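Local coordinates for protein LysR family transcriptional regulator (Vibrio vulnificus, PDB 5B7H) that probably acts as a DNA-binding, LysR-type transcription factor of the OxyR kind, represented here by its regulatory domain, at residues L61-A72 against D193-R204. The protein carries 1 engineered substitution. Numbering follows the deposited sequence.
Sequences LRHGELDVLILA and DIGLVWRPSSSR. With SO4 (sulfate ion), chain D.
Leu69 pairs with Val197 and Leu71 with Gly195 as antiparallel hydrogen-bonded pairs, joining strands 68-73 and 180-198 inside the mixed sheet of a LysR regulatory domain, a periplasmic-binding-protein-like fold. Side chains alternate between the faces, Gly195 having none. Ile70 and Leu196 run alongside each other, with Ile70 CG1 3.9 Å from Leu196 CD1. Ile194 is on their face too, its CG2 against Ile70 CG2. On the other face the two branches of Val197 diverge. CG1, anti to the backbone N (chi1 -178°), meets Leu61 CD2, and CG2 meets Leu71 CD1. Both leucine side chains lie roughly perpendicular to Val197, and Met80 also touches it.

Beyond the strand, Arg199 reaches back to the end of helix 54-62, its chain bent at chi3 (-61°). It runs antiparallel to the Leu61 side chain. Its NH1 gives two hydrogen bonds of 2.8 Å, to Leu61 O and Leu66 O. The helix-ending Schellman glycine, Gly64, sets its CA over one guanidinium face, 3.5 Å above the plane; a water lies over the opposite face. Asp67 OD2 accepts from Lys19 N and Arg204 NH1 donates to Gln17 O; the salt bridge between OD2 and NH1 is long (3.9 Å). Arg199 NH2 gives a nearly straight bond (170°) to O2 of a sulfate, probably from the crystallisation liquor, whose O1 accepts from Ser203 N at 2.8 Å.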
# COMPACT_ATOMS: atom_id res chain seq x y z
N LEU A 61 -7.96 -3.82 18.93
CA LEU A 61 -9.35 -3.61 19.28
C LEU A 61 -9.65 -4.15 20.68
O LEU A 61 -10.32 -3.47 21.47
CB LEU A 61 -10.24 -4.32 18.25
CG LEU A 61 -11.75 -4.15 18.48
CD1 LEU A 61 -12.22 -2.68 18.35
CD2 LEU A 61 -12.54 -5.15 17.58
N ARG A 62 -9.19 -5.37 20.98
CA ARG A 62 -9.40 -5.95 22.31
C ARG A 62 -8.86 -5.02 23.37
O ARG A 62 -9.50 -4.79 24.41
CB ARG A 62 -8.64 -7.27 22.37
CG ARG A 62 -9.43 -8.42 21.76
CD ARG A 62 -8.91 -9.82 22.17
NE ARG A 62 -7.47 -10.03 22.01
CZ ARG A 62 -6.85 -10.36 20.87
NH1 ARG A 62 -7.54 -10.55 19.73
NH2 ARG A 62 -5.54 -10.53 20.86
N HIS A 63 -7.67 -4.47 23.10
CA HIS A 63 -6.94 -3.65 24.07
C HIS A 63 -7.46 -2.21 24.13
O HIS A 63 -6.88 -1.38 24.83
CB HIS A 63 -5.46 -3.67 23.71
CG HIS A 63 -4.78 -4.98 24.01
ND1 HIS A 63 -3.41 -5.13 23.98
CD2 HIS A 63 -5.27 -6.20 24.35
CE1 HIS A 63 -3.08 -6.37 24.30
NE2 HIS A 63 -4.19 -7.04 24.55
N GLY A 64 -8.50 -1.88 23.37
CA GLY A 64 -9.08 -0.56 23.44
C GLY A 64 -8.22 0.51 22.81
O GLY A 64 -8.47 1.71 23.03
N GLU A 65 -7.27 0.12 21.95
CA GLU A 65 -6.43 1.06 21.21
C GLU A 65 -7.06 1.48 19.89
O GLU A 65 -6.56 2.43 19.27
CB GLU A 65 -5.08 0.41 20.93
CG GLU A 65 -4.34 0.23 22.25
CD GLU A 65 -3.16 -0.71 22.19
OE1 GLU A 65 -2.95 -1.38 21.15
OE2 GLU A 65 -2.44 -0.75 23.23
N LEU A 66 -8.07 0.75 19.42
CA LEU A 66 -8.90 1.18 18.31
C LEU A 66 -10.35 1.03 18.75
O LEU A 66 -10.64 0.24 19.65
CB LEU A 66 -8.67 0.30 17.07
CG LEU A 66 -7.22 0.34 16.57
CD1 LEU A 66 -6.98 -0.74 15.47
CD2 LEU A 66 -6.92 1.73 16.00
N ASP A 67 -11.24 1.80 18.13
CA ASP A 67 -12.69 1.73 18.40
C ASP A 67 -13.40 0.74 17.50
O ASP A 67 -14.35 0.11 17.94
CB ASP A 67 -13.36 3.09 18.15
CG ASP A 67 -12.91 4.15 19.12
OD1 ASP A 67 -13.15 3.93 20.33
OD2 ASP A 67 -12.33 5.18 18.72
N VAL A 68 -13.02 0.61 16.24
CA VAL A 68 -13.76 -0.20 15.29
C VAL A 68 -12.82 -0.57 14.17
O VAL A 68 -11.85 0.15 13.88
CB VAL A 68 -15.00 0.58 14.77
CG1 VAL A 68 -14.57 1.88 14.02
CG2 VAL A 68 -15.94 -0.25 13.92
N LEU A 69 -13.08 -1.71 13.54
CA LEU A 69 -12.29 -2.22 12.43
C LEU A 69 -13.18 -2.39 11.23
O LEU A 69 -14.37 -2.71 11.36
CB LEU A 69 -11.68 -3.61 12.74
CG LEU A 69 -10.99 -3.75 14.12
CD1 LEU A 69 -10.53 -5.22 14.31
CD2 LEU A 69 -9.82 -2.74 14.20
N ILE A 70 -12.59 -2.24 10.05
CA ILE A 70 -13.17 -2.70 8.80
C ILE A 70 -12.30 -3.85 8.34
O ILE A 70 -11.09 -3.67 8.06
CB ILE A 70 -13.28 -1.57 7.75
CG1 ILE A 70 -14.22 -0.46 8.25
CG2 ILE A 70 -13.74 -2.19 6.43
CD1 ILE A 70 -14.32 0.82 7.27
N LEU A 71 -12.89 -5.04 8.31
CA LEU A 71 -12.19 -6.27 8.00
C LEU A 71 -12.86 -6.95 6.82
O LEU A 71 -14.01 -6.69 6.49
CB LEU A 71 -12.25 -7.26 9.20
CG LEU A 71 -11.60 -6.85 10.54
CD1 LEU A 71 -11.63 -7.98 11.52
CD2 LEU A 71 -10.16 -6.43 10.29
N ALA A 72 -12.10 -7.85 6.20
CA ALA A 72 -12.70 -8.90 5.36
C ALA A 72 -13.10 -10.09 6.23
O ALA A 72 -12.34 -10.53 7.10
CB ALA A 72 -11.71 -9.32 4.26
N ASP A 193 -16.89 -11.03 1.96
CA ASP A 193 -17.70 -10.12 2.77
C ASP A 193 -16.80 -9.06 3.40
O ASP A 193 -15.64 -9.31 3.76
CB ASP A 193 -18.38 -10.88 3.91
CG ASP A 193 -19.61 -11.62 3.50
OD1 ASP A 193 -20.32 -11.26 2.51
OD2 ASP A 193 -19.94 -12.62 4.21
N ILE A 194 -17.32 -7.85 3.52
CA ILE A 194 -16.66 -6.77 4.22
C ILE A 194 -17.52 -6.47 5.44
O ILE A 194 -18.76 -6.38 5.33
CB ILE A 194 -16.60 -5.53 3.30
CG1 ILE A 194 -15.94 -5.87 1.95
CG2 ILE A 194 -15.87 -4.36 4.05
CD1 ILE A 194 -14.56 -6.36 2.06
N GLY A 195 -16.88 -6.27 6.58
CA GLY A 195 -17.68 -5.96 7.75
C GLY A 195 -16.99 -5.02 8.71
O GLY A 195 -15.80 -4.77 8.62
N LEU A 196 -17.79 -4.50 9.64
CA LEU A 196 -17.31 -3.69 10.74
C LEU A 196 -17.29 -4.57 11.99
O LEU A 196 -18.19 -5.40 12.20
CB LEU A 196 -18.17 -2.46 11.03
CG LEU A 196 -17.76 -1.23 10.18
CD1 LEU A 196 -17.99 -1.48 8.64
CD2 LEU A 196 -18.52 0.04 10.71
N VAL A 197 -16.30 -4.36 12.84
CA VAL A 197 -16.11 -5.18 14.05
C VAL A 197 -15.77 -4.27 15.21
O VAL A 197 -14.90 -3.39 15.09
CB VAL A 197 -14.96 -6.18 13.85
CG1 VAL A 197 -14.77 -7.10 15.10
CG2 VAL A 197 -15.26 -7.09 12.63
N TRP A 198 -16.38 -4.51 16.38
CA TRP A 198 -16.17 -3.63 17.54
C TRP A 198 -16.40 -4.42 18.83
O TRP A 198 -16.82 -5.57 18.80
CB TRP A 198 -17.05 -2.38 17.54
CG TRP A 198 -18.54 -2.63 17.58
CD1 TRP A 198 -19.33 -2.66 18.70
CD2 TRP A 198 -19.42 -2.77 16.45
NE1 TRP A 198 -20.69 -2.82 18.34
CE2 TRP A 198 -20.74 -2.90 16.95
CE3 TRP A 198 -19.22 -2.83 15.06
CZ2 TRP A 198 -21.86 -3.08 16.11
CZ3 TRP A 198 -20.35 -3.00 14.22
CH2 TRP A 198 -21.65 -3.11 14.76
N ARG A 199 -16.14 -3.77 19.97
CA ARG A 199 -16.29 -4.47 21.27
C ARG A 199 -17.72 -4.40 21.74
O ARG A 199 -18.34 -3.33 21.71
CB ARG A 199 -15.44 -3.81 22.32
CG ARG A 199 -13.93 -3.91 22.02
CD ARG A 199 -13.10 -3.35 23.18
NE ARG A 199 -13.35 -1.94 23.44
CZ ARG A 199 -12.84 -0.96 22.69
NH1 ARG A 199 -12.04 -1.23 21.65
NH2 ARG A 199 -13.17 0.30 22.97
N PRO A 200 -18.29 -5.52 22.22
CA PRO A 200 -19.67 -5.46 22.75
C PRO A 200 -19.85 -4.48 23.88
O PRO A 200 -20.97 -3.98 24.08
CB PRO A 200 -19.89 -6.88 23.30
CG PRO A 200 -18.89 -7.76 22.63
CD PRO A 200 -17.69 -6.87 22.21
N SER A 201 -18.80 -4.22 24.65
CA SER A 201 -18.90 -3.27 25.76
C SER A 201 -18.80 -1.81 25.34
O SER A 201 -18.91 -0.93 26.20
CB SER A 201 -17.84 -3.54 26.87
OG SER A 201 -16.51 -3.46 26.37
N SER A 202 -18.57 -1.54 24.06
CA SER A 202 -18.40 -0.16 23.64
C SER A 202 -19.67 0.65 23.90
O SER A 202 -20.78 0.15 23.78
CB SER A 202 -18.17 -0.16 22.14
OG SER A 202 -18.12 1.18 21.66
N SER A 203 -19.48 1.92 24.23
CA SER A 203 -20.60 2.84 24.36
C SER A 203 -20.86 3.61 23.07
O SER A 203 -21.59 4.60 23.09
CB SER A 203 -20.34 3.84 25.48
OG SER A 203 -19.24 4.66 25.12
N ARG A 204 -20.26 3.19 21.95
CA ARG A 204 -20.37 3.92 20.69
C ARG A 204 -21.10 3.14 19.60
O ARG A 204 -20.93 3.42 18.43
CB ARG A 204 -18.99 4.38 20.25
CG ARG A 204 -18.27 5.02 21.43
CD ARG A 204 -17.09 5.81 20.98
NE ARG A 204 -17.49 6.88 20.08
CZ ARG A 204 -16.62 7.69 19.47
NH1 ARG A 204 -15.32 7.54 19.69
NH2 ARG A 204 -17.06 8.65 18.66
S SO4 D . -15.43 2.63 24.98
O1 SO4 D . -16.89 2.79 25.02
O2 SO4 D . -15.08 1.20 25.12
O3 SO4 D . -14.80 3.45 26.00
O4 SO4 D . -14.98 3.17 23.70
O HOH W 1 -11.63 2.39 21.98
O HOH W 2 -15.23 -1.01 20.31
O HOH W 3 -15.45 2.16 21.47